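Long-range contacts in protein F1 (Vaccinia virus ankara, PDB 4D2M), which probably blocks apoptosis in infected cells as a viral Bcl-2-like regulator that holds BH3 helices such as that of Bim in a surface groove: residues Arg83-Ile88 against Asp176-Ile181; Asp120-Val125 against Thr163-Thr168; Gly136-Thr141 against Ile169-Phe174. The protein carries 1 engineered substitution. All coordinates share one frame; numbering follows the deposited sequence.

Contact 1 of 3, residues Arg83-Ile88 against Asp176-Ile181; sequences RSYIDI and DYITDI
The phenol ring of Tyr85 has Ile178 over one face, with Thr179 reaching its hydroxyl end at an oblique angle. Ile178 puts CG2 down in a CH-pi contact, 4.1 Å from the centre of the Tyr85 ring and 26° off its normal. The methyl sits nearer one side of the ring than its middle, and its closest ring atom is Tyr85 CD1. With CG anti to its own carbonyl carbon (chi1 -65°), Tyr85 swings its ring across to the second helix, although the CB starts off at an angle to it.

This is helix-to-helix packing in an all-helical Bcl-2-like bundle: residues 83-88 belong to helix 80-99 and residues 176-180 to the C-terminal helix 172-180. The two segments run nearly perpendicular, at 105°, with axes 10.3 Å apart at their closest. No hydrogen bond joins them, and apolar side chains make most of the contact.

At the far end of the ring, Thr179 CG2 touches Tyr85 OH at 3.5 Å. That hydroxyl is hydrogen-bonded to Glu54 of the second subunit, while Thr179 OG1 turns back to Val175 O on its own helix. Ala61 of the second subunit packs on Tyr85 and Val58 of the same subunit on Ile178, so a neighbouring copy helps to wall in the crossing.

One turn on, Ile88 packs against both Ile178 and Ile181. Its CG2 branch slides past Ile178 CD1 at 4.2 Å, the two side chains running in opposite directions. The longer branch reaches Ile181, the residue where the chain leaves helical geometry: Ile88 CD1 lies 3.9 Å from Ile181 CG2 and presses to 3.1 Å against Ile181 O, a tight approach of methyl to carbonyl.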
ATOM      1  N   ARG A  83       8.458  16.309  20.902  1.00 37.56           N
ATOM      2  CA  ARG A  83       8.792  15.343  21.940  1.00 41.40           C
ATOM      3  C   ARG A  83       7.886  15.521  23.154  1.00 42.45           C
ATOM      4  O   ARG A  83       7.511  14.545  23.805  1.00 42.01           O
ATOM      5  CB  ARG A  83      10.258  15.482  22.348  1.00 41.77           C
ATOM      6  CG  ARG A  83      11.230  15.162  21.225  1.00 41.27           C
ATOM      7  CD  ARG A  83      12.676  15.187  21.704  1.00 43.81           C
ATOM      8  NE  ARG A  83      13.606  14.962  20.601  1.00 44.75           N
ATOM      9  CZ  ARG A  83      14.888  14.644  20.749  1.00 52.25           C
ATOM     10  NH1 ARG A  83      15.413  14.505  21.960  1.00 58.20           N
ATOM     11  NH2 ARG A  83      15.649  14.459  19.678  1.00 50.75           N
ATOM     12  N   SER A  84       7.538  16.769  23.452  1.00 36.54           N
ATOM     13  CA  SER A  84       6.621  17.062  24.548  1.00 37.23           C
ATOM     14  C   SER A  84       5.245  16.467  24.263  1.00 35.36           C
ATOM     15  O   SER A  84       4.616  15.876  25.141  1.00 35.32           O
ATOM     16  CB  SER A  84       6.505  18.572  24.764  1.00 40.17           C
ATOM     17  OG  SER A  84       7.785  19.175  24.836  1.00 48.83           O
ATOM     18  N   TYR A  85       4.784  16.630  23.027  1.00 34.05           N
ATOM     19  CA  TYR A  85       3.487  16.109  22.624  1.00 32.45           C
ATOM     20  C   TYR A  85       3.481  14.587  22.707  1.00 32.88           C
ATOM     21  O   TYR A  85       2.475  13.982  23.071  1.00 34.09           O
ATOM     22  CB  TYR A  85       3.142  16.567  21.206  1.00 33.00           C
ATOM     23  CG  TYR A  85       2.946  18.062  21.060  1.00 38.26           C
ATOM     24  CD1 TYR A  85       2.917  18.898  22.171  1.00 41.14           C
ATOM     25  CD2 TYR A  85       2.782  18.637  19.808  1.00 38.39           C
ATOM     26  CE1 TYR A  85       2.735  20.261  22.036  1.00 43.46           C
ATOM     27  CE2 TYR A  85       2.599  19.998  19.665  1.00 36.75           C
ATOM     28  CZ  TYR A  85       2.577  20.803  20.781  1.00 44.86           C
ATOM     29  OH  TYR A  85       2.395  22.159  20.649  1.00 52.28           O
ATOM     30  N   ILE A  86       4.610  13.976  22.364  1.00 31.92           N
ATOM     31  CA  ILE A  86       4.752  12.529  22.466  1.00 31.98           C
ATOM     32  C   ILE A  86       4.649  12.085  23.926  1.00 32.42           C
ATOM     33  O   ILE A  86       3.978  11.099  24.231  1.00 30.48           O
ATOM     34  CB  ILE A  86       6.086  12.057  21.845  1.00 30.11           C
ATOM     35  CG1 ILE A  86       6.009  12.174  20.320  1.00 30.14           C
ATOM     36  CG2 ILE A  86       6.396  10.611  22.234  1.00 30.26           C
ATOM     37  CD1 ILE A  86       7.326  11.924  19.592  1.00 30.32           C
ATOM     38  N   ASP A  87       5.304  12.817  24.826  1.00 33.30           N
ATOM     39  CA  ASP A  87       5.232  12.509  26.254  1.00 35.99           C
ATOM     40  C   ASP A  87       3.798  12.597  26.765  1.00 39.64           C
ATOM     41  O   ASP A  87       3.358  11.760  27.549  1.00 35.06           O
ATOM     42  CB  ASP A  87       6.120  13.459  27.068  1.00 37.81           C
ATOM     43  CG  ASP A  87       7.591  13.087  27.014  1.00 43.58           C
ATOM     44  OD1 ASP A  87       7.917  11.947  26.622  1.00 47.37           O
ATOM     45  OD2 ASP A  87       8.426  13.940  27.380  1.00 44.72           O
ATOM     46  N   ILE A  88       3.076  13.619  26.321  1.00 39.97           N
ATOM     47  CA  ILE A  88       1.700  13.822  26.756  1.00 39.65           C
ATOM     48  C   ILE A  88       0.815  12.673  26.284  1.00 35.53           C
ATOM     49  O   ILE A  88       0.024  12.136  27.056  1.00 35.46           O
ATOM     50  CB  ILE A  88       1.151  15.166  26.242  1.00 35.99           C
ATOM     51  CG1 ILE A  88       1.878  16.313  26.946  1.00 37.22           C
ATOM     52  CG2 ILE A  88      -0.352  15.284  26.491  1.00 35.75           C
ATOM     53  CD1 ILE A  88       1.717  17.651  26.268  1.00 43.19           C
ATOM     54  N   ASP A 176      -5.980  21.475  19.893  1.00 46.95           N
ATOM     55  CA  ASP A 176      -6.148  22.503  20.910  1.00 48.81           C
ATOM     56  C   ASP A 176      -5.907  21.929  22.301  1.00 45.01           C
ATOM     57  O   ASP A 176      -5.316  22.589  23.153  1.00 44.30           O
ATOM     58  CB  ASP A 176      -7.543  23.127  20.825  1.00 58.51           C
ATOM     59  CG  ASP A 176      -7.753  23.913  19.544  1.00 69.27           C
ATOM     60  OD1 ASP A 176      -6.750  24.305  18.913  1.00 74.73           O
ATOM     61  OD2 ASP A 176      -8.923  24.143  19.170  1.00 72.66           O
ATOM     62  N   TYR A 177      -6.351  20.697  22.526  1.00 43.85           N
ATOM     63  CA  TYR A 177      -6.162  20.053  23.821  1.00 43.32           C
ATOM     64  C   TYR A 177      -4.685  19.799  24.109  1.00 40.89           C
ATOM     65  O   TYR A 177      -4.186  20.148  25.177  1.00 45.40           O
ATOM     66  CB  TYR A 177      -6.933  18.733  23.889  1.00 45.09           C
ATOM     67  CG  TYR A 177      -8.387  18.878  24.277  1.00 49.65           C
ATOM     68  CD1 TYR A 177      -8.746  19.358  25.529  1.00 57.37           C
ATOM     69  CD2 TYR A 177      -9.400  18.521  23.399  1.00 50.38           C
ATOM     70  CE1 TYR A 177     -10.072  19.491  25.891  1.00 62.16           C
ATOM     71  CE2 TYR A 177     -10.730  18.649  23.753  1.00 57.21           C
ATOM     72  CZ  TYR A 177     -11.059  19.133  25.001  1.00 62.94           C
ATOM     73  OH  TYR A 177     -12.383  19.260  25.354  1.00 69.69           O
ATOM     74  N   ILE A 178      -3.990  19.191  23.152  1.00 38.19           N
ATOM     75  CA  ILE A 178      -2.589  18.825  23.337  1.00 42.62           C
ATOM     76  C   ILE A 178      -1.718  20.069  23.503  1.00 45.22           C
ATOM     77  O   ILE A 178      -0.788  20.079  24.311  1.00 43.33           O
ATOM     78  CB  ILE A 178      -2.062  17.982  22.149  1.00 45.84           C
ATOM     79  CG1 ILE A 178      -2.898  16.710  21.978  1.00 54.12           C
ATOM     80  CG2 ILE A 178      -0.586  17.623  22.335  1.00 44.68           C
ATOM     81  CD1 ILE A 178      -2.862  15.769  23.168  1.00 61.10           C
ATOM     82  N   THR A 179      -2.020  21.116  22.742  1.00 43.81           N
ATOM     83  CA  THR A 179      -1.229  22.343  22.798  1.00 47.23           C
ATOM     84  C   THR A 179      -1.439  23.102  24.109  1.00 50.78           C
ATOM     85  O   THR A 179      -0.544  23.812  24.563  1.00 54.03           O
ATOM     86  CB  THR A 179      -1.559  23.284  21.624  1.00 49.73           C
ATOM     87  OG1 THR A 179      -2.973  23.504  21.562  1.00 55.20           O
ATOM     88  CG2 THR A 179      -1.077  22.690  20.308  1.00 50.41           C
ATOM     89  N   ASP A 180      -2.617  22.958  24.711  1.00 57.77           N
ATOM     90  CA  ASP A 180      -2.898  23.599  25.992  1.00 68.22           C
ATOM     91  C   ASP A 180      -2.004  23.029  27.085  1.00 64.96           C
ATOM     92  O   ASP A 180      -1.526  23.758  27.956  1.00 65.75           O
ATOM     93  CB  ASP A 180      -4.367  23.424  26.386  1.00 83.43           C
ATOM     94  CG  ASP A 180      -5.309  24.242  25.524  1.00 98.68           C
ATOM     95  OD1 ASP A 180      -4.853  25.218  24.891  1.00103.97           O
ATOM     96  OD2 ASP A 180      -6.513  23.908  25.483  1.00104.27           O
ATOM     97  N   ILE A 181      -1.786  21.720  27.033  1.00 60.97           N
ATOM     98  CA  ILE A 181      -0.976  21.037  28.032  1.00 64.71           C
ATOM     99  C   ILE A 181       0.507  21.241  27.731  1.00 69.87           C
ATOM    100  O   ILE A 181       1.044  20.654  26.792  1.00 63.30           O
ATOM    101  CB  ILE A 181      -1.301  19.528  28.087  1.00 61.23           C
ATOM    102  CG1 ILE A 181      -2.810  19.319  28.271  1.00 60.20           C
ATOM    103  CG2 ILE A 181      -0.520  18.859  29.215  1.00 62.15           C
ATOM    104  CD1 ILE A 181      -3.260  17.871  28.202  1.00 60.93           C
TER

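Contact 2 of 3, residues Asp120-Val125 against Thr163-Thr168; sequences DFNNEV and TLLSHT. Engineered in segment 120-125: Phe121 (natural residue Ile).
Asn122 pushes its amide into the angle between Leu164 and Thr168, with Leu165 alongside. Its CG lies anti to the backbone N (chi1 175°), which sends the amide straight across to the other helix. There Asn122 OD1 lies 3.3 Å from Leu164 CG, and Asn122 CB rests 3.9 Å from Leu164 CD2. The two side chains come at each other from opposite directions, and Leu165 CD2 packs against the same CB.

Helices 118-131 and 155-169 run side by side here and point the same way, the segments only 11° from parallel. Towards the end of segment 120-125, Val125 continues the packing. Its CG1 meets Thr168 CG2 at 4.1 Å, and its CG2 lies 4.3 Å from Leu165 CD1. Val125 CG2 also sits over a face of the Phe121 ring, towards the rim. Phe121 is an engineered replacement for isoleucine; its ring meets that of Phe144 and packs on an apolar side chain of the bound peptide, while touching Leu165 CD1 obliquely.

The polar link across the pair is Thr168 OG1 donating to Asn122 OD1. It is modelled at 2.3 Å, too short to be taken literally, so its exact length is doubtful. Around it, Asn123 of the third subunit donates through ND2 to Thr168 OG1 and accepts through OD1 from Asn122 ND2, and the same bonds are returned from this chain's Asn123.

Next to Leu164 and Leu165, the buried amide has ND2 bonded across the subunit interface and OD1 turned to Thr168; if the short bond is real in kind though not in length, both its ends have partners.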
ATOM      1  N   ASP A 120     -14.394   1.883   7.005  1.00 35.34           N
ATOM      2  CA  ASP A 120     -15.676   2.221   7.614  1.00 32.08           C
ATOM      3  C   ASP A 120     -15.509   2.689   9.056  1.00 31.94           C
ATOM      4  O   ASP A 120     -16.215   3.592   9.498  1.00 32.75           O
ATOM      5  CB  ASP A 120     -16.631   1.027   7.572  1.00 33.66           C
ATOM      6  CG  ASP A 120     -17.179   0.763   6.180  1.00 40.66           C
ATOM      7  OD1 ASP A 120     -17.388   1.736   5.426  1.00 37.45           O
ATOM      8  OD2 ASP A 120     -17.407  -0.419   5.844  1.00 46.51           O
ATOM      9  N   PHE A 121     -14.589   2.074   9.793  1.00 31.50           N
ATOM     10  CA  PHE A 121     -14.367   2.473  11.179  1.00 30.75           C
ATOM     11  C   PHE A 121     -13.845   3.904  11.238  1.00 29.12           C
ATOM     12  O   PHE A 121     -14.274   4.688  12.080  1.00 30.19           O
ATOM     13  CB  PHE A 121     -13.391   1.532  11.890  1.00 33.99           C
ATOM     14  CG  PHE A 121     -13.122   1.919  13.319  1.00 33.87           C
ATOM     15  CD1 PHE A 121     -14.130   1.851  14.268  1.00 34.99           C
ATOM     16  CD2 PHE A 121     -11.875   2.379  13.708  1.00 33.41           C
ATOM     17  CE1 PHE A 121     -13.893   2.218  15.581  1.00 35.61           C
ATOM     18  CE2 PHE A 121     -11.634   2.745  15.021  1.00 34.89           C
ATOM     19  CZ  PHE A 121     -12.644   2.667  15.956  1.00 36.26           C
ATOM     20  N   ASN A 122     -12.924   4.237  10.340  1.00 30.90           N
ATOM     21  CA  ASN A 122     -12.400   5.594  10.252  1.00 26.96           C
ATOM     22  C   ASN A 122     -13.517   6.620  10.122  1.00 28.67           C
ATOM     23  O   ASN A 122     -13.511   7.648  10.798  1.00 29.79           O
ATOM     24  CB  ASN A 122     -11.447   5.725   9.066  1.00 28.30           C
ATOM     25  CG  ASN A 122     -10.974   7.152   8.859  1.00 32.71           C
ATOM     26  OD1 ASN A 122     -10.031   7.606   9.506  1.00 30.33           O
ATOM     27  ND2 ASN A 122     -11.636   7.869   7.960  1.00 32.89           N
ATOM     28  N   ASN A 123     -14.482   6.323   9.257  1.00 30.40           N
ATOM     29  CA  ASN A 123     -15.590   7.231   8.988  1.00 29.30           C
ATOM     30  C   ASN A 123     -16.517   7.386  10.192  1.00 31.53           C
ATOM     31  O   ASN A 123     -17.030   8.475  10.449  1.00 32.54           O
ATOM     32  CB  ASN A 123     -16.383   6.745   7.768  1.00 30.35           C
ATOM     33  CG  ASN A 123     -15.571   6.805   6.482  1.00 31.17           C
ATOM     34  OD1 ASN A 123     -14.534   7.465   6.419  1.00 32.89           O
ATOM     35  ND2 ASN A 123     -16.048   6.119   5.446  1.00 31.12           N
ATOM     36  N   GLU A 124     -16.727   6.299  10.929  1.00 35.60           N
ATOM     37  CA  GLU A 124     -17.545   6.349  12.137  1.00 41.09           C
ATOM     38  C   GLU A 124     -16.843   7.145  13.231  1.00 38.90           C
ATOM     39  O   GLU A 124     -17.479   7.898  13.965  1.00 40.10           O
ATOM     40  CB  GLU A 124     -17.866   4.940  12.640  1.00 44.84           C
ATOM     41  CG  GLU A 124     -18.674   4.092  11.666  1.00 47.16           C
ATOM     42  CD  GLU A 124     -19.997   4.725  11.275  1.00 53.34           C
ATOM     43  OE1 GLU A 124     -20.539   5.523  12.069  1.00 51.91           O
ATOM     44  OE2 GLU A 124     -20.493   4.426  10.168  1.00 58.58           O
ATOM     45  N   VAL A 125     -15.531   6.971  13.341  1.00 35.92           N
ATOM     46  CA  VAL A 125     -14.733   7.750  14.281  1.00 35.87           C
ATOM     47  C   VAL A 125     -14.838   9.229  13.928  1.00 37.05           C
ATOM     48  O   VAL A 125     -15.048  10.070  14.802  1.00 40.44           O
ATOM     49  CB  VAL A 125     -13.250   7.294  14.275  1.00 33.37           C
ATOM     50  CG1 VAL A 125     -12.343   8.266  15.039  1.00 35.18           C
ATOM     51  CG2 VAL A 125     -13.130   5.906  14.873  1.00 35.00           C
ATOM     52  N   THR A 163      -1.645   5.790   9.897  1.00 29.06           N
ATOM     53  CA  THR A 163      -1.572   7.020   9.120  1.00 28.95           C
ATOM     54  C   THR A 163      -2.961   7.618   8.928  1.00 27.40           C
ATOM     55  O   THR A 163      -3.188   8.786   9.237  1.00 29.79           O
ATOM     56  CB  THR A 163      -0.912   6.767   7.755  1.00 33.43           C
ATOM     57  OG1 THR A 163       0.397   6.221   7.963  1.00 30.78           O
ATOM     58  CG2 THR A 163      -0.798   8.056   6.948  1.00 40.30           C
ATOM     59  N   LEU A 164      -3.892   6.803   8.442  1.00 25.32           N
ATOM     60  CA  LEU A 164      -5.264   7.246   8.227  1.00 25.44           C
ATOM     61  C   LEU A 164      -5.906   7.766   9.512  1.00 24.27           C
ATOM     62  O   LEU A 164      -6.380   8.899   9.561  1.00 28.27           O
ATOM     63  CB  LEU A 164      -6.102   6.102   7.651  1.00 30.72           C
ATOM     64  CG  LEU A 164      -7.615   6.321   7.578  1.00 32.62           C
ATOM     65  CD1 LEU A 164      -7.951   7.613   6.852  1.00 37.45           C
ATOM     66  CD2 LEU A 164      -8.286   5.135   6.891  1.00 27.07           C
ATOM     67  N   LEU A 165      -5.919   6.940  10.553  1.00 22.50           N
ATOM     68  CA  LEU A 165      -6.642   7.288  11.770  1.00 24.14           C
ATOM     69  C   LEU A 165      -6.026   8.488  12.488  1.00 24.34           C
ATOM     70  O   LEU A 165      -6.735   9.239  13.156  1.00 27.18           O
ATOM     71  CB  LEU A 165      -6.705   6.087  12.714  1.00 25.30           C
ATOM     72  CG  LEU A 165      -7.955   5.210  12.583  1.00 27.51           C
ATOM     73  CD1 LEU A 165      -9.198   5.954  13.069  1.00 32.53           C
ATOM     74  CD2 LEU A 165      -8.148   4.714  11.154  1.00 23.40           C
ATOM     75  N   SER A 166      -4.718   8.678  12.338  1.00 28.37           N
ATOM     76  CA  SER A 166      -4.041   9.817  12.953  1.00 33.65           C
ATOM     77  C   SER A 166      -4.572  11.138  12.395  1.00 31.14           C
ATOM     78  O   SER A 166      -4.770  12.100  13.138  1.00 29.17           O
ATOM     79  CB  SER A 166      -2.529   9.725  12.742  1.00 33.80           C
ATOM     80  OG  SER A 166      -2.206   9.672  11.364  1.00 39.92           O
ATOM     81  N   HIS A 167      -4.794  11.182  11.085  1.00 27.93           N
ATOM     82  CA  HIS A 167      -5.428  12.340  10.461  1.00 29.68           C
ATOM     83  C   HIS A 167      -6.800  12.583  11.073  1.00 30.94           C
ATOM     84  O   HIS A 167      -7.118  13.695  11.491  1.00 30.29           O
ATOM     85  CB  HIS A 167      -5.569  12.142   8.949  1.00 33.23           C
ATOM     86  CG  HIS A 167      -4.323  12.444   8.178  1.00 37.05           C
ATOM     87  ND1 HIS A 167      -4.038  13.700   7.688  1.00 40.56           N
ATOM     88  CD2 HIS A 167      -3.292  11.651   7.804  1.00 37.10           C
ATOM     89  CE1 HIS A 167      -2.882  13.669   7.049  1.00 39.18           C
ATOM     90  NE2 HIS A 167      -2.408  12.438   7.104  1.00 36.78           N
ATOM     91  N   THR A 168      -7.604  11.524  11.123  1.00 30.55           N
ATOM     92  CA  THR A 168      -8.975  11.612  11.610  1.00 28.07           C
ATOM     93  C   THR A 168      -9.052  12.013  13.083  1.00 32.18           C
ATOM     94  O   THR A 168      -9.932  12.777  13.472  1.00 33.45           O
ATOM     95  CB  THR A 168      -9.711  10.271  11.428  1.00 28.83           C
ATOM     96  OG1 THR A 168      -9.564   9.823  10.075  1.00 30.74           O
ATOM     97  CG2 THR A 168     -11.195  10.417  11.757  1.00 32.89           C
TER

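Contact 3 of 3, residues Gly136-Thr141 against Ile169-Phe174; sequences GVRLAT and ICDDCF
Arg138 and Asp171 meet with their flat groups nearly coplanar, 21° apart, although the side chains themselves cross at about a right angle. The grip is side-on: Arg138 NE reaches Asp171 OD1 at 3.2 Å along an almost straight bond (177°), and Arg138 NH2 reaches Asp171 OD2 at 2.7 Å. Both oxygens use their syn lone pairs. Over one guanidinium face, near its centre, sits Cys173 SG, 3.5 Å from Arg138 CZ. Phe174 slides past in the opposite direction, so that its CD1 lies 3.6 Å from Arg138 CB, while Leu139 CD2 comes to the edge of the ring.

Asp171 is the N-cap of helix 172-180: its OD1 also accepts from Phe174 N, which approaches from above the carboxylate plane. Thr141 CG2 packs on Ile169 CD1 at 3.7 Å. Arg138 NH1 bonds Asn132 O and Gly134 O, and the same helix borders the bound peptide through Val137, Leu139, Ala140 and Thr141.

One carboxylate thus caps the last helix and, together with the carbonyls of Asn132 and Gly134, holds the guanidinium in place; the positive guanidinium would be expected to favour the charged form of Asp171.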
ATOM      1  N   GLY A 136     -11.529  12.829  26.008  1.00 35.24           N
ATOM      2  CA  GLY A 136     -11.585  11.404  26.281  1.00 35.21           C
ATOM      3  C   GLY A 136     -11.767  10.510  25.067  1.00 37.03           C
ATOM      4  O   GLY A 136     -11.059   9.514  24.919  1.00 37.72           O
ATOM      5  N   VAL A 137     -12.718  10.850  24.201  1.00 36.54           N
ATOM      6  CA  VAL A 137     -13.029   9.991  23.063  1.00 39.18           C
ATOM      7  C   VAL A 137     -11.847   9.932  22.096  1.00 37.25           C
ATOM      8  O   VAL A 137     -11.640   8.930  21.410  1.00 37.77           O
ATOM      9  CB  VAL A 137     -14.308  10.466  22.322  1.00 40.85           C
ATOM     10  CG1 VAL A 137     -14.100  11.817  21.630  1.00 40.72           C
ATOM     11  CG2 VAL A 137     -14.767   9.412  21.321  1.00 39.80           C
ATOM     12  N   ARG A 138     -11.057  10.999  22.071  1.00 35.21           N
ATOM     13  CA  ARG A 138      -9.893  11.071  21.200  1.00 34.89           C
ATOM     14  C   ARG A 138      -8.750  10.226  21.751  1.00 34.01           C
ATOM     15  O   ARG A 138      -8.083   9.513  21.001  1.00 31.55           O
ATOM     16  CB  ARG A 138      -9.461  12.526  21.022  1.00 33.56           C
ATOM     17  CG  ARG A 138     -10.369  13.285  20.072  1.00 37.61           C
ATOM     18  CD  ARG A 138     -10.509  14.756  20.423  1.00 41.42           C
ATOM     19  NE  ARG A 138     -11.338  15.442  19.431  1.00 40.31           N
ATOM     20  CZ  ARG A 138     -12.664  15.540  19.493  1.00 42.35           C
ATOM     21  NH1 ARG A 138     -13.333  15.013  20.510  1.00 41.31           N
ATOM     22  NH2 ARG A 138     -13.325  16.175  18.533  1.00 42.96           N
ATOM     23  N   LEU A 139      -8.537  10.303  23.060  1.00 29.29           N
ATOM     24  CA  LEU A 139      -7.534   9.478  23.725  1.00 31.89           C
ATOM     25  C   LEU A 139      -7.903   7.998  23.662  1.00 32.59           C
ATOM     26  O   LEU A 139      -7.036   7.140  23.486  1.00 30.73           O
ATOM     27  CB  LEU A 139      -7.369   9.906  25.186  1.00 33.11           C
ATOM     28  CG  LEU A 139      -6.791  11.302  25.431  1.00 34.77           C
ATOM     29  CD1 LEU A 139      -6.803  11.629  26.919  1.00 35.53           C
ATOM     30  CD2 LEU A 139      -5.381  11.413  24.872  1.00 36.38           C
ATOM     31  N   ALA A 140      -9.191   7.704  23.806  1.00 32.85           N
ATOM     32  CA  ALA A 140      -9.665   6.325  23.787  1.00 30.99           C
ATOM     33  C   ALA A 140      -9.487   5.707  22.403  1.00 28.16           C
ATOM     34  O   ALA A 140      -9.163   4.525  22.278  1.00 27.96           O
ATOM     35  CB  ALA A 140     -11.119   6.264  24.214  1.00 36.93           C
ATOM     36  N   THR A 141      -9.701   6.507  21.365  1.00 27.37           N
ATOM     37  CA  THR A 141      -9.574   6.013  19.999  1.00 27.48           C
ATOM     38  C   THR A 141      -8.120   5.674  19.691  1.00 26.75           C
ATOM     39  O   THR A 141      -7.829   4.647  19.084  1.00 25.30           O
ATOM     40  CB  THR A 141     -10.084   7.035  18.970  1.00 30.62           C
ATOM     41  OG1 THR A 141     -11.438   7.389  19.274  1.00 34.40           O
ATOM     42  CG2 THR A 141     -10.023   6.449  17.566  1.00 31.73           C
ATOM     43  N   ILE A 169      -8.139  11.493  13.898  1.00 30.44           N
ATOM     44  CA  ILE A 169      -8.158  11.763  15.334  1.00 31.31           C
ATOM     45  C   ILE A 169      -7.648  13.167  15.645  1.00 30.59           C
ATOM     46  O   ILE A 169      -8.164  13.839  16.536  1.00 33.97           O
ATOM     47  CB  ILE A 169      -7.312  10.731  16.111  1.00 35.91           C
ATOM     48  CG1 ILE A 169      -7.953   9.346  16.016  1.00 33.81           C
ATOM     49  CG2 ILE A 169      -7.187  11.118  17.588  1.00 41.51           C
ATOM     50  CD1 ILE A 169      -7.024   8.213  16.389  1.00 32.43           C
ATOM     51  N   CYS A 170      -6.632  13.609  14.913  1.00 33.34           N
ATOM     52  CA  CYS A 170      -6.029  14.909  15.177  1.00 35.96           C
ATOM     53  C   CYS A 170      -6.803  16.033  14.504  1.00 32.64           C
ATOM     54  O   CYS A 170      -6.293  16.697  13.604  1.00 35.22           O
ATOM     55  CB  CYS A 170      -4.575  14.925  14.712  1.00 37.08           C
ATOM     56  SG  CYS A 170      -3.518  13.790  15.625  1.00 36.32           S
ATOM     57  N   ASP A 171      -8.042  16.237  14.942  1.00 32.97           N
ATOM     58  CA  ASP A 171      -8.830  17.367  14.472  1.00 40.45           C
ATOM     59  C   ASP A 171      -8.421  18.601  15.265  1.00 47.39           C
ATOM     60  O   ASP A 171      -7.632  18.501  16.205  1.00 50.31           O
ATOM     61  CB  ASP A 171     -10.331  17.089  14.611  1.00 42.54           C
ATOM     62  CG  ASP A 171     -10.754  16.832  16.048  1.00 45.48           C
ATOM     63  OD1 ASP A 171      -9.875  16.687  16.925  1.00 41.74           O
ATOM     64  OD2 ASP A 171     -11.976  16.758  16.297  1.00 49.02           O
ATOM     65  N   ASP A 172      -8.947  19.759  14.879  1.00 46.82           N
ATOM     66  CA  ASP A 172      -8.581  21.019  15.517  1.00 48.81           C
ATOM     67  C   ASP A 172      -8.808  20.958  17.022  1.00 45.51           C
ATOM     68  O   ASP A 172      -8.020  21.492  17.803  1.00 49.84           O
ATOM     69  CB  ASP A 172      -9.383  22.173  14.914  1.00 61.49           C
ATOM     70  CG  ASP A 172      -9.152  22.325  13.423  1.00 71.33           C
ATOM     71  OD1 ASP A 172      -8.010  22.099  12.971  1.00 73.95           O
ATOM     72  OD2 ASP A 172     -10.114  22.666  12.703  1.00 73.83           O
ATOM     73  N   CYS A 173      -9.885  20.292  17.421  1.00 42.43           N
ATOM     74  CA  CYS A 173     -10.227  20.153  18.829  1.00 47.30           C
ATOM     75  C   CYS A 173      -9.149  19.400  19.604  1.00 45.42           C
ATOM     76  O   CYS A 173      -8.750  19.824  20.688  1.00 53.26           O
ATOM     77  CB  CYS A 173     -11.571  19.440  18.972  1.00 55.69           C
ATOM     78  SG  CYS A 173     -11.882  18.774  20.614  1.00 65.69           S
ATOM     79  N   PHE A 174      -8.677  18.287  19.050  1.00 42.45           N
ATOM     80  CA  PHE A 174      -7.641  17.496  19.710  1.00 40.53           C
ATOM     81  C   PHE A 174      -6.339  18.276  19.796  1.00 38.51           C
ATOM     82  O   PHE A 174      -5.667  18.267  20.826  1.00 37.73           O
ATOM     83  CB  PHE A 174      -7.400  16.178  18.974  1.00 35.15           C
ATOM     84  CG  PHE A 174      -6.424  15.268  19.672  1.00 31.35           C
ATOM     85  CD1 PHE A 174      -6.697  14.776  20.940  1.00 32.83           C
ATOM     86  CD2 PHE A 174      -5.234  14.907  19.062  1.00 31.26           C
ATOM     87  CE1 PHE A 174      -5.801  13.940  21.585  1.00 34.16           C
ATOM     88  CE2 PHE A 174      -4.335  14.071  19.700  1.00 33.13           C
ATOM     89  CZ  PHE A 174      -4.619  13.587  20.964  1.00 33.22           C
TER

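In the fold
Along the chain the first segments come in the order contact 1, contact 2, contact 3, but the second segments run contact 2, contact 3, contact 1, so contacts 2 and 3 interlock and contact 1 spans both. Contacts 1 and 3 share helix 172-180 and have centres 12 Å apart. Contacts 2 and 3, with centres 11 Å apart, touch where Val125 CG1 lies 3.9 Å from Thr141 CG2. Contacts 1 and 2 are 20 Å apart between centres and do not touch. Together they tie five helices into one bundle that borders the peptide at contacts 2 and 3, and all three meet the second subunit.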